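Local coordinates for microcompartments protein (Desulfitobacterium hafniense, PDB 3NWG), which is a tandem BMC-domain protein of the bacterial microcompartment family and probably serves as a building block of a microcompartment's protein shell, at residues M2-L7 and G48-V53; F72-V77 and L108-D113; K95-I100 and V168-P173; A116-V121 and E148-A153; D122-R127 and T139-V144. All blocks are in the same frame, centred on the assembly; numbering follows the deposited sequence.

Contact 1 (M2-L7 and G48-V53); sequences MESIGL and GDVAAV
Val-53 turns both of its methyls onto the backbone of strand 4-10, while the Ser-4 hydroxyl reaches across to Val-50. With CG1 of Val-53 anti to its own nitrogen (chi1 171°), that methyl lies over Gly-6, 3.6 Å from Gly-6 N, where the strand has no side chain in the way. The other methyl, CG2, comes down beside the Ser-4 carbonyl, 3.6 Å from Ser-4 O.

In Ser-4 the OG is folded back beside the backbone nitrogen (chi1 -52°). This sets it against Val-50, 3.2 Å from Val-50 CA, where it meets carbon and makes no hydrogen bond to Val-50 N; Val-50 CG2 flanks it at 3.8 Å. Glu-3 lays the base of its side chain alongside the Gly-48 carbonyl, CB standing 3.3 Å from Gly-48 O, and its extended chain runs on past Gly-48, with OE2 near Gly-48 CA.

Two backbone bonds fix this register. Ser-4 N gives a straight one to Gly-48 O (2.7 Å), and Gly-48 N returns a longer one to Ser-4 O (3.3 Å), so the two residues form an antiparallel hydrogen-bonded pair. On its other edge the strand pairs with 68-74, through Ile-5 with Leu-74 and Leu-7 with Phe-72.

The chemistry is thus divided: backbone polarity is spent on joining strand ends 4-10 and 42-48, and methyl groups bring the start of helix 50-64 down onto the sheet of the first BMC domain.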
# COMPACT_ATOMS: atom_id res chain seq x y z
N MSE A 2 18.91 30.02 -11.01
CA MSE A 2 18.05 29.05 -10.35
C MSE A 2 17.00 28.55 -11.36
O MSE A 2 16.70 29.22 -12.36
CB MSE A 2 17.42 29.64 -9.07
CG MSE A 2 17.20 28.60 -7.98
SE MSE A 2 18.73 27.36 -7.86
CE MSE A 2 17.87 25.88 -6.93
N GLU A 3 16.46 27.36 -11.08
CA GLU A 3 15.51 26.70 -11.96
C GLU A 3 14.13 27.34 -11.96
O GLU A 3 13.79 28.09 -11.05
CB GLU A 3 15.41 25.23 -11.60
CG GLU A 3 16.75 24.52 -11.71
CD GLU A 3 16.65 23.06 -11.37
OE1 GLU A 3 17.40 22.62 -10.47
OE2 GLU A 3 15.81 22.35 -11.99
N SER A 4 13.35 27.05 -12.99
CA SER A 4 11.95 27.47 -13.07
C SER A 4 11.02 26.26 -12.93
O SER A 4 11.45 25.11 -13.07
CB SER A 4 11.69 28.17 -14.39
OG SER A 4 12.63 29.21 -14.58
N ILE A 5 9.75 26.52 -12.65
CA ILE A 5 8.73 25.47 -12.64
C ILE A 5 7.60 25.84 -13.62
O ILE A 5 7.19 27.01 -13.69
CB ILE A 5 8.18 25.21 -11.21
CG1 ILE A 5 7.13 24.08 -11.21
CG2 ILE A 5 7.58 26.47 -10.62
CD1 ILE A 5 6.78 23.56 -9.85
N GLY A 6 7.13 24.84 -14.37
CA GLY A 6 6.06 25.01 -15.34
C GLY A 6 4.92 24.05 -15.09
O GLY A 6 5.15 22.89 -14.71
N LEU A 7 3.70 24.52 -15.31
CA LEU A 7 2.51 23.73 -15.08
C LEU A 7 1.56 23.82 -16.25
O LEU A 7 1.22 24.90 -16.71
CB LEU A 7 1.76 24.24 -13.83
CG LEU A 7 0.30 23.80 -13.73
CD1 LEU A 7 0.20 22.44 -13.05
CD2 LEU A 7 -0.55 24.82 -13.02
N GLY A 48 13.17 22.99 -14.85
CA GLY A 48 14.44 23.06 -15.57
C GLY A 48 14.85 24.52 -15.61
O GLY A 48 14.41 25.30 -14.77
N ASP A 49 15.69 24.90 -16.58
CA ASP A 49 16.02 26.30 -16.76
C ASP A 49 14.86 27.06 -17.38
O ASP A 49 14.06 26.50 -18.13
CB ASP A 49 17.30 26.47 -17.59
CG ASP A 49 18.57 26.60 -16.71
OD1 ASP A 49 19.69 26.34 -17.24
OD2 ASP A 49 18.45 26.96 -15.49
N VAL A 50 14.78 28.34 -17.03
CA VAL A 50 13.84 29.30 -17.59
C VAL A 50 13.40 28.96 -19.01
O VAL A 50 12.21 28.72 -19.27
CB VAL A 50 14.46 30.70 -17.67
CG1 VAL A 50 13.36 31.76 -17.70
CG2 VAL A 50 15.46 30.94 -16.53
N ALA A 51 14.36 28.99 -19.93
CA ALA A 51 14.07 28.82 -21.35
C ALA A 51 13.60 27.39 -21.67
O ALA A 51 12.72 27.21 -22.50
CB ALA A 51 15.28 29.21 -22.20
N ALA A 52 14.17 26.40 -21.00
CA ALA A 52 13.78 25.01 -21.18
C ALA A 52 12.33 24.78 -20.74
O ALA A 52 11.53 24.20 -21.47
CB ALA A 52 14.74 24.08 -20.43
N VAL A 53 11.97 25.30 -19.56
CA VAL A 53 10.58 25.24 -19.09
C VAL A 53 9.64 26.00 -20.05
O VAL A 53 8.50 25.58 -20.27
CB VAL A 53 10.44 25.77 -17.63
CG1 VAL A 53 8.99 25.93 -17.23
CG2 VAL A 53 11.14 24.84 -16.66

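Contact 2 (F72-V77 and L108-D113); sequences FILPNV and LIVAAD
Phe-72 and Leu-74 reach from their strand to Ile-109 and Val-110 on the helix. The Phe-72 side chain extends away from its backbone nitrogen (chi1 171°), which carries the ring's far end to the helix: CZ lies 3.6 Å from Val-110 CG2, the two side chains crossing at about a right angle. Ile-109 CG2 approaches the ring edge, 4.2 Å from Phe-72 CE2, and meets Leu-74 CB as well.

One turn further on, Asp-113 slots in between Leu-74 and Val-77. Its OD2 is 3.3 Å from Leu-74 CD1, and its OD1 is 3.6 Å from Val-77 CG2. The polar needs of this buried carboxylate are met just outside: OD1 accepts from the backbone N of His-78, and OD2 pairs with Lys-117, which also bonds Asn-76 O. The carboxylate thus ties the helix to the chain just after the strand, at His-78.

Strand 72-74 and helix 108-113 run almost parallel, 10° apart, with their axes 9.7 Å from each other. Elsewhere on the helix, Leu-108 and Ala-112 pack on Val-138 and Ile-126 of the second sheet. This is the seam of a tandem BMC protein, where a helix of the second domain meets the strand outermost in the first domain's sheet within this chain.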
# COMPACT_ATOMS: atom_id res chain seq x y z
N PHE A 72 1.14 27.71 -16.54
CA PHE A 72 1.77 28.65 -15.63
C PHE A 72 3.27 28.39 -15.55
O PHE A 72 3.71 27.24 -15.63
CB PHE A 72 1.13 28.54 -14.24
CG PHE A 72 1.85 29.33 -13.17
CD1 PHE A 72 1.68 30.71 -13.08
CD2 PHE A 72 2.70 28.69 -12.28
CE1 PHE A 72 2.36 31.44 -12.11
CE2 PHE A 72 3.38 29.41 -11.30
CZ PHE A 72 3.21 30.79 -11.22
N ILE A 73 4.04 29.46 -15.37
CA ILE A 73 5.50 29.37 -15.18
C ILE A 73 5.99 30.30 -14.08
O ILE A 73 5.66 31.50 -14.07
CB ILE A 73 6.27 29.69 -16.48
CG1 ILE A 73 6.07 28.58 -17.52
CG2 ILE A 73 7.78 29.90 -16.19
CD1 ILE A 73 6.43 29.00 -18.91
N LEU A 74 6.76 29.74 -13.15
CA LEU A 74 7.35 30.52 -12.06
C LEU A 74 8.86 30.39 -12.12
O LEU A 74 9.42 29.35 -11.77
CB LEU A 74 6.79 30.08 -10.70
CG LEU A 74 6.92 30.91 -9.39
CD1 LEU A 74 8.21 30.63 -8.66
CD2 LEU A 74 6.76 32.42 -9.60
N PRO A 75 9.53 31.45 -12.60
CA PRO A 75 10.98 31.53 -12.69
C PRO A 75 11.65 31.70 -11.34
O PRO A 75 11.09 32.34 -10.44
CB PRO A 75 11.20 32.79 -13.52
CG PRO A 75 10.01 33.64 -13.19
CD PRO A 75 8.88 32.65 -13.14
N ASN A 76 12.86 31.16 -11.22
CA ASN A 76 13.68 31.32 -10.01
C ASN A 76 12.95 30.79 -8.80
O ASN A 76 12.84 31.47 -7.78
CB ASN A 76 14.10 32.78 -9.80
CG ASN A 76 14.51 33.48 -11.11
OD1 ASN A 76 15.22 32.91 -11.97
ND2 ASN A 76 14.07 34.73 -11.26
N VAL A 77 12.42 29.57 -8.93
CA VAL A 77 11.67 28.94 -7.87
C VAL A 77 12.62 28.46 -6.77
O VAL A 77 13.73 28.01 -7.06
CB VAL A 77 10.81 27.78 -8.39
CG1 VAL A 77 11.69 26.63 -8.89
CG2 VAL A 77 9.86 27.29 -7.30
N LEU A 108 -0.94 28.09 -5.36
CA LEU A 108 -0.16 27.39 -4.35
C LEU A 108 1.35 27.49 -4.61
O LEU A 108 2.12 27.79 -3.69
CB LEU A 108 -0.57 25.94 -4.16
CG LEU A 108 0.15 25.50 -2.88
CD1 LEU A 108 -0.66 25.88 -1.64
CD2 LEU A 108 0.56 24.05 -2.89
N ILE A 109 1.79 27.24 -5.84
CA ILE A 109 3.21 27.31 -6.14
C ILE A 109 3.75 28.68 -5.77
O ILE A 109 4.78 28.78 -5.08
CB ILE A 109 3.52 26.98 -7.60
CG1 ILE A 109 3.37 25.47 -7.83
CG2 ILE A 109 4.93 27.42 -7.98
CD1 ILE A 109 3.03 25.12 -9.27
N VAL A 110 3.05 29.73 -6.21
CA VAL A 110 3.44 31.10 -5.90
C VAL A 110 3.57 31.30 -4.37
O VAL A 110 4.57 31.85 -3.89
CB VAL A 110 2.46 32.13 -6.49
CG1 VAL A 110 2.67 33.49 -5.85
CG2 VAL A 110 2.63 32.25 -7.97
N ALA A 111 2.57 30.81 -3.62
CA ALA A 111 2.52 30.99 -2.17
C ALA A 111 3.63 30.23 -1.46
O ALA A 111 4.30 30.79 -0.58
CB ALA A 111 1.18 30.57 -1.63
N ALA A 112 3.82 28.97 -1.83
CA ALA A 112 4.90 28.17 -1.29
C ALA A 112 6.26 28.84 -1.56
O ALA A 112 7.09 28.93 -0.68
CB ALA A 112 4.87 26.75 -1.84
N ASP A 113 6.44 29.33 -2.79
CA ASP A 113 7.71 29.90 -3.21
C ASP A 113 7.97 31.20 -2.46
O ASP A 113 9.08 31.44 -1.98
CB ASP A 113 7.73 30.11 -4.73
CG ASP A 113 9.03 30.77 -5.22
OD1 ASP A 113 10.12 30.13 -5.17
OD2 ASP A 113 8.95 31.94 -5.67

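Contact 3 (K95-I100 and V168-P173); sequences KALGII and VVIPSP
Ile-99 and Val-168 run alongside each other in the same direction and bring Ile-99 CD1 within 3.8 Å of Val-168 CG2. With CG1 of Val-168 anti to the carbonyl carbon (chi1 -57°), CG2 falls between the backbone nitrogen and the carbonyl carbon, where it meets Ile-99. On the same face of the sheet, Leu-97 and Ile-170 touch more loosely, while Pro-173 folds back so that its ring carbon CG rests 3.7 Å from Leu-97 CB. Pro-173 CD, at the edge of this patch, faces the Lys-95 carbonyl oxygen.

Outward from the side chains comes a regular antiparallel ladder. Leu-97 and Ile-170 exchange two nearly straight bonds, N of each to O of the other, both 2.7 Å long. Ile-99 and Val-168 form the second hydrogen-bonded pair, with Ile-99 N 3.0 Å from Val-168 O and Val-168 N 3.1 Å from Ile-99 O. Between them Gly-98 faces Val-169 in a non-hydrogen-bonded pair, where Gly-98 CA comes 3.3 Å from Val-168 O in a CA-H...O contact.

On the sheet's other face Val-169 packs on Val-147 of helix 144-160. The Ile-99 face instead meets a neighbouring subunit, and past the strand Ser-172 O accepts a hydrogen bond from Lys-25 of that subunit.

Four main-chain bonds join the two strands, leaving the aliphatic side chains of Ile-99, Val-168 and Ile-170 to pack against the neighbouring subunit, Ile-99 on its Ile-17 and the other two on its acidic Glu-18 and Asp-21.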
# COMPACT_ATOMS: atom_id res chain seq x y z
N LYS A 95 8.46 22.66 14.43
CA LYS A 95 8.38 23.53 15.59
C LYS A 95 7.03 24.18 15.51
O LYS A 95 6.04 23.52 15.78
CB LYS A 95 9.51 24.56 15.58
CG LYS A 95 10.86 23.95 15.34
CD LYS A 95 11.96 24.91 15.71
CE LYS A 95 13.32 24.34 15.31
NZ LYS A 95 14.43 25.08 15.97
N ALA A 96 6.96 25.45 15.13
CA ALA A 96 5.69 26.07 14.81
C ALA A 96 5.25 25.60 13.41
O ALA A 96 6.08 25.39 12.54
CB ALA A 96 5.81 27.58 14.85
N LEU A 97 3.94 25.43 13.21
CA LEU A 97 3.42 24.85 11.98
C LEU A 97 2.51 25.80 11.22
O LEU A 97 1.46 26.20 11.70
CB LEU A 97 2.69 23.54 12.29
CG LEU A 97 2.11 22.75 11.12
CD1 LEU A 97 3.20 22.01 10.34
CD2 LEU A 97 1.09 21.76 11.63
N GLY A 98 2.93 26.14 10.00
CA GLY A 98 2.15 26.96 9.11
C GLY A 98 1.57 26.16 7.96
O GLY A 98 2.19 25.22 7.47
N ILE A 99 0.35 26.51 7.56
CA ILE A 99 -0.33 25.85 6.45
C ILE A 99 -1.01 26.90 5.59
O ILE A 99 -1.75 27.74 6.11
CB ILE A 99 -1.41 24.84 6.93
CG1 ILE A 99 -0.87 23.90 8.01
CG2 ILE A 99 -1.96 24.07 5.74
CD1 ILE A 99 -1.97 23.07 8.77
N ILE A 100 -0.74 26.86 4.28
CA ILE A 100 -1.47 27.70 3.32
C ILE A 100 -2.24 26.82 2.36
O ILE A 100 -1.71 25.83 1.84
CB ILE A 100 -0.53 28.63 2.52
CG1 ILE A 100 0.31 29.47 3.48
CG2 ILE A 100 -1.35 29.53 1.57
CD1 ILE A 100 1.46 30.20 2.82
N VAL A 168 -3.23 28.96 8.55
CA VAL A 168 -3.14 28.88 9.99
C VAL A 168 -1.68 28.85 10.37
O VAL A 168 -0.85 28.32 9.62
CB VAL A 168 -3.89 27.63 10.58
CG1 VAL A 168 -5.35 27.62 10.17
CG2 VAL A 168 -3.22 26.32 10.19
N VAL A 169 -1.36 29.45 11.52
CA VAL A 169 -0.09 29.21 12.20
C VAL A 169 -0.42 28.58 13.55
O VAL A 169 -1.19 29.14 14.35
CB VAL A 169 0.75 30.51 12.34
CG1 VAL A 169 1.99 30.28 13.20
CG2 VAL A 169 1.14 31.07 10.96
N ILE A 170 0.13 27.40 13.78
CA ILE A 170 -0.07 26.69 15.02
C ILE A 170 1.29 26.65 15.68
O ILE A 170 2.16 25.90 15.25
CB ILE A 170 -0.59 25.26 14.75
CG1 ILE A 170 -1.85 25.31 13.87
CG2 ILE A 170 -0.84 24.47 16.06
CD1 ILE A 170 -2.29 23.96 13.30
N PRO A 171 1.49 27.48 16.73
CA PRO A 171 2.74 27.70 17.47
C PRO A 171 3.27 26.45 18.18
O PRO A 171 4.45 26.13 18.07
CB PRO A 171 2.36 28.75 18.50
CG PRO A 171 1.15 29.41 17.96
CD PRO A 171 0.41 28.32 17.29
N SER A 172 2.39 25.77 18.91
CA SER A 172 2.79 24.53 19.57
C SER A 172 1.81 23.45 19.17
O SER A 172 0.82 23.21 19.86
CB SER A 172 2.84 24.68 21.08
OG SER A 172 3.64 25.79 21.44
N PRO A 173 2.09 22.80 18.03
CA PRO A 173 1.27 21.71 17.56
C PRO A 173 1.28 20.54 18.53
O PRO A 173 2.35 20.17 19.06
CB PRO A 173 1.96 21.32 16.25
CG PRO A 173 2.69 22.52 15.83
CD PRO A 173 3.15 23.16 17.07

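Contact 4 (A116-V121 and E148-A153); sequences AKTGQV and ESSVAA
Thr-118 meets Ser-150 and Ala-153 with hydroxyl and methyl groups rather than flat ones, straddling the helix surface with its two branches. Its OG1 stands between the backbone nitrogen and carbonyl carbon (chi1 79°) and turns to Ser-150, lying 3.2 Å from Ser-150 CA. Its CG2 points down the helix to the next turn, 3.8 Å from Ala-153 CB.

Ser-150 answers with a hydroxyl swung anti to its nitrogen (chi1 -166°). Ser-150 OG and Thr-118 OG1 are 3.3 Å apart, a weak hydrogen bond in which either could donate. From another side Val-121 packs on the serine: its CG2 is 3.6 Å from Ser-150 OG, and its CG1 is 3.8 Å from Ser-150 CB. The buried serine hydroxyl thus has the Thr-118 hydroxyl and the Val-121 methyls among its neighbours.

Further out, Thr-118 OG1 also makes a weak hydrogen bond to Ala-115 O, one turn back at the end of helix 105-117. Ser-150 and Ala-153 continue the packing onto Ala-115 and Thr-114 of that helix. Gln-120 adds a firmer polar tie by way of its OE1 to the hydroxyl of Ser-146.

Small side chains let the turn after helix 105-117 lie close against helix 144-160 in the second BMC domain. With one weak bond crossing between these segments, the contact depends more on the fit of methyls and small hydroxyls than on polar attraction.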
# COMPACT_ATOMS: atom_id res chain seq x y z
N ALA A 116 8.80 30.21 1.21
CA ALA A 116 10.18 29.73 1.36
C ALA A 116 11.22 30.84 1.21
O ALA A 116 12.29 30.79 1.81
CB ALA A 116 10.46 28.61 0.40
N LYS A 117 10.89 31.86 0.43
CA LYS A 117 11.86 32.91 0.14
C LYS A 117 11.99 33.91 1.29
O LYS A 117 12.96 34.67 1.35
CB LYS A 117 11.51 33.62 -1.16
CG LYS A 117 12.06 32.92 -2.38
CD LYS A 117 11.43 33.48 -3.65
CE LYS A 117 12.14 32.94 -4.89
NZ LYS A 117 11.37 33.13 -6.16
N THR A 118 11.02 33.90 2.20
CA THR A 118 11.06 34.85 3.30
C THR A 118 11.58 34.18 4.58
O THR A 118 10.97 33.25 5.10
CB THR A 118 9.68 35.58 3.53
OG1 THR A 118 8.78 34.73 4.24
CG2 THR A 118 9.03 36.01 2.21
N GLY A 119 12.71 34.66 5.07
CA GLY A 119 13.24 34.18 6.34
C GLY A 119 13.54 32.69 6.41
O GLY A 119 13.72 32.02 5.38
N GLN A 120 13.56 32.18 7.64
CA GLN A 120 14.10 30.86 7.96
C GLN A 120 12.97 29.87 8.28
O GLN A 120 12.60 29.68 9.45
CB GLN A 120 15.09 30.95 9.14
CG GLN A 120 15.81 32.30 9.30
CD GLN A 120 15.03 33.34 10.15
OE1 GLN A 120 13.82 33.55 9.95
NE2 GLN A 120 15.73 33.99 11.09
N VAL A 121 12.42 29.27 7.24
CA VAL A 121 11.44 28.20 7.38
C VAL A 121 11.94 27.02 6.55
O VAL A 121 12.83 27.18 5.72
CB VAL A 121 10.01 28.64 6.91
CG1 VAL A 121 9.40 29.65 7.87
CG2 VAL A 121 10.04 29.21 5.50
N GLU A 148 5.15 32.94 11.10
CA GLU A 148 4.09 33.94 11.04
C GLU A 148 4.26 34.90 9.87
O GLU A 148 3.28 35.29 9.24
CB GLU A 148 4.04 34.75 12.33
CG GLU A 148 3.31 34.09 13.50
CD GLU A 148 1.80 34.09 13.33
OE1 GLU A 148 1.31 34.47 12.23
OE2 GLU A 148 1.10 33.71 14.31
N SER A 149 5.50 35.30 9.60
CA SER A 149 5.73 36.34 8.61
C SER A 149 5.96 35.72 7.25
O SER A 149 5.85 36.38 6.22
CB SER A 149 6.91 37.23 9.00
OG SER A 149 8.10 36.47 9.00
N SER A 150 6.27 34.43 7.26
CA SER A 150 6.40 33.65 6.06
C SER A 150 5.03 33.26 5.48
O SER A 150 4.86 33.27 4.25
CB SER A 150 7.22 32.40 6.33
OG SER A 150 7.61 31.82 5.12
N VAL A 151 4.06 32.92 6.33
CA VAL A 151 2.75 32.68 5.76
C VAL A 151 2.01 33.97 5.40
O VAL A 151 1.22 33.96 4.46
CB VAL A 151 1.82 31.65 6.53
CG1 VAL A 151 2.62 30.64 7.37
CG2 VAL A 151 0.71 32.34 7.30
N ALA A 152 2.27 35.06 6.12
CA ALA A 152 1.61 36.33 5.81
C ALA A 152 2.03 36.81 4.42
O ALA A 152 1.19 37.30 3.65
CB ALA A 152 1.92 37.37 6.86
N ALA A 153 3.32 36.64 4.11
CA ALA A 153 3.89 36.95 2.81
C ALA A 153 3.42 35.96 1.74
O ALA A 153 2.98 36.36 0.66
CB ALA A 153 5.41 36.98 2.88

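Contact 5 (D122-R127 and T139-V144); sequences DLVEIR and TLTGDV
Val-124 N donates a short, straight hydrogen bond to Thr-139 O, 2.6 Å long with an angle of 175° at the hydrogen. The next residue faces the same threonine: Glu-125 N makes a weak, bent bond of 3.2 Å to Thr-139 OG1, and Glu-125 O receives Thr-139 N at 3.0 Å. Val-124 and Glu-125 both facing Thr-139 make a classic beta bulge. The threonine hydroxyl, held between backbone nitrogen and carbonyl carbon (chi1 61°), lies within weak reach of Glu-125 N, and also 3.3 Å from Val-124 CB.

Val-124 then spreads over the opposite strand, its CG2 coming 3.8 Å from Leu-140 CA and close to the Thr-141 hydroxyl. Regular pairing holds the other end of the contact, where Asp-122 N reaches Thr-141 O and Thr-141 N reaches Asp-122 O, each at 3.0 Å. Between bulge and pair, Leu-123 CD2 touches Leu-140 CB at 4.0 Å.

These two strands are the hairpin 122-127 and 136-142, and 122-127 is the outermost strand of the sheet within this chain. Leu-123 and Ile-126 turn to helices 79-85 and 105-117, meeting Val-81 and Ala-116 among others. On its far side strand 136-142 bonds to 96-102, and beyond it Asp-143 caps the start of helix 144-160.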
# COMPACT_ATOMS: atom_id res chain seq x y z
N ASP A 122 11.37 25.85 6.78
CA ASP A 122 11.54 24.72 5.87
C ASP A 122 10.15 24.26 5.48
O ASP A 122 9.32 24.03 6.36
CB ASP A 122 12.33 23.59 6.54
CG ASP A 122 13.78 23.98 6.82
OD1 ASP A 122 14.59 24.10 5.86
OD2 ASP A 122 14.13 24.16 8.01
N LEU A 123 9.88 24.16 4.18
CA LEU A 123 8.61 23.60 3.72
C LEU A 123 8.58 22.15 4.13
O LEU A 123 9.62 21.48 4.10
CB LEU A 123 8.43 23.74 2.20
CG LEU A 123 8.54 25.11 1.51
CD1 LEU A 123 8.12 24.99 0.07
CD2 LEU A 123 7.72 26.20 2.18
N VAL A 124 7.42 21.67 4.56
CA VAL A 124 7.31 20.29 5.05
C VAL A 124 6.70 19.40 3.97
O VAL A 124 7.25 18.35 3.64
CB VAL A 124 6.55 20.19 6.38
CG1 VAL A 124 6.50 18.76 6.86
CG2 VAL A 124 7.20 21.07 7.43
N GLU A 125 5.55 19.81 3.44
CA GLU A 125 4.95 19.12 2.30
C GLU A 125 4.06 20.02 1.45
O GLU A 125 3.57 21.06 1.89
CB GLU A 125 4.19 17.85 2.74
CG GLU A 125 2.78 18.04 3.28
CD GLU A 125 2.11 16.71 3.64
OE1 GLU A 125 0.96 16.72 4.17
OE2 GLU A 125 2.72 15.64 3.39
N ILE A 126 3.89 19.60 0.20
CA ILE A 126 2.98 20.24 -0.73
C ILE A 126 2.01 19.18 -1.23
O ILE A 126 2.41 18.08 -1.59
CB ILE A 126 3.75 20.90 -1.89
CG1 ILE A 126 4.49 22.14 -1.37
CG2 ILE A 126 2.80 21.25 -3.03
CD1 ILE A 126 5.42 22.83 -2.39
N ARG A 127 0.73 19.51 -1.24
CA ARG A 127 -0.24 18.59 -1.79
C ARG A 127 -1.01 19.25 -2.90
O ARG A 127 -1.87 20.09 -2.67
CB ARG A 127 -1.16 18.04 -0.71
CG ARG A 127 -0.46 17.18 0.34
CD ARG A 127 -0.49 15.70 0.01
NE ARG A 127 -0.63 14.94 1.25
CZ ARG A 127 -1.79 14.49 1.74
NH1 ARG A 127 -1.81 13.82 2.89
NH2 ARG A 127 -2.94 14.69 1.07
N THR A 139 2.62 23.09 3.89
CA THR A 139 2.94 23.20 5.31
C THR A 139 4.42 23.53 5.46
O THR A 139 5.25 23.11 4.65
CB THR A 139 2.64 21.92 6.11
OG1 THR A 139 3.44 20.84 5.58
CG2 THR A 139 1.16 21.54 6.05
N LEU A 140 4.74 24.30 6.50
CA LEU A 140 6.11 24.68 6.81
C LEU A 140 6.33 24.83 8.32
O LEU A 140 5.38 25.00 9.07
CB LEU A 140 6.53 25.93 6.03
CG LEU A 140 5.76 27.26 5.86
CD1 LEU A 140 4.27 27.13 5.59
CD2 LEU A 140 6.00 28.20 7.01
N THR A 141 7.59 24.73 8.76
CA THR A 141 7.94 25.00 10.15
C THR A 141 9.11 25.94 10.29
O THR A 141 9.80 26.24 9.32
CB THR A 141 8.30 23.74 10.94
OG1 THR A 141 9.19 22.93 10.16
CG2 THR A 141 7.08 22.97 11.24
N GLY A 142 9.30 26.38 11.53
CA GLY A 142 10.37 27.28 11.96
C GLY A 142 9.96 27.77 13.35
O GLY A 142 9.01 27.24 13.94
N ASP A 143 10.67 28.75 13.88
CA ASP A 143 10.21 29.38 15.12
C ASP A 143 8.93 30.16 14.80
O ASP A 143 8.59 30.36 13.64
CB ASP A 143 11.31 30.27 15.71
CG ASP A 143 11.54 31.53 14.89
OD1 ASP A 143 12.63 31.62 14.27
OD2 ASP A 143 10.64 32.41 14.85
N VAL A 144 8.21 30.60 15.82
CA VAL A 144 6.89 31.17 15.57
C VAL A 144 6.90 32.47 14.76
O VAL A 144 6.07 32.63 13.86
CB VAL A 144 6.10 31.37 16.86
CG1 VAL A 144 4.62 31.63 16.55
CG2 VAL A 144 6.23 30.13 17.73

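How the contacts relate
From the N terminus, contact 1 closes first, setting strand 4-10 against the end of strand 42-48 and the start of helix 50-64. Contact 2 opens after it, from the adjoining strand 68-74 of the same sheet, and reaches forward to helix 105-117, joining the two BMC domains. Its segments alternate with those of contact 3, so these two cross. Contact 3 closes the longest loop, strand 96-102 to 164-170; contact 4 nests inside it and contact 5 inside contact 4. Contacts 3 and 5 build one sheet, sharing bonds between strands 96-102 and 136-142, while contact 4 joins the helical layer, where Val-151 packs on Val-169 and Leu-140.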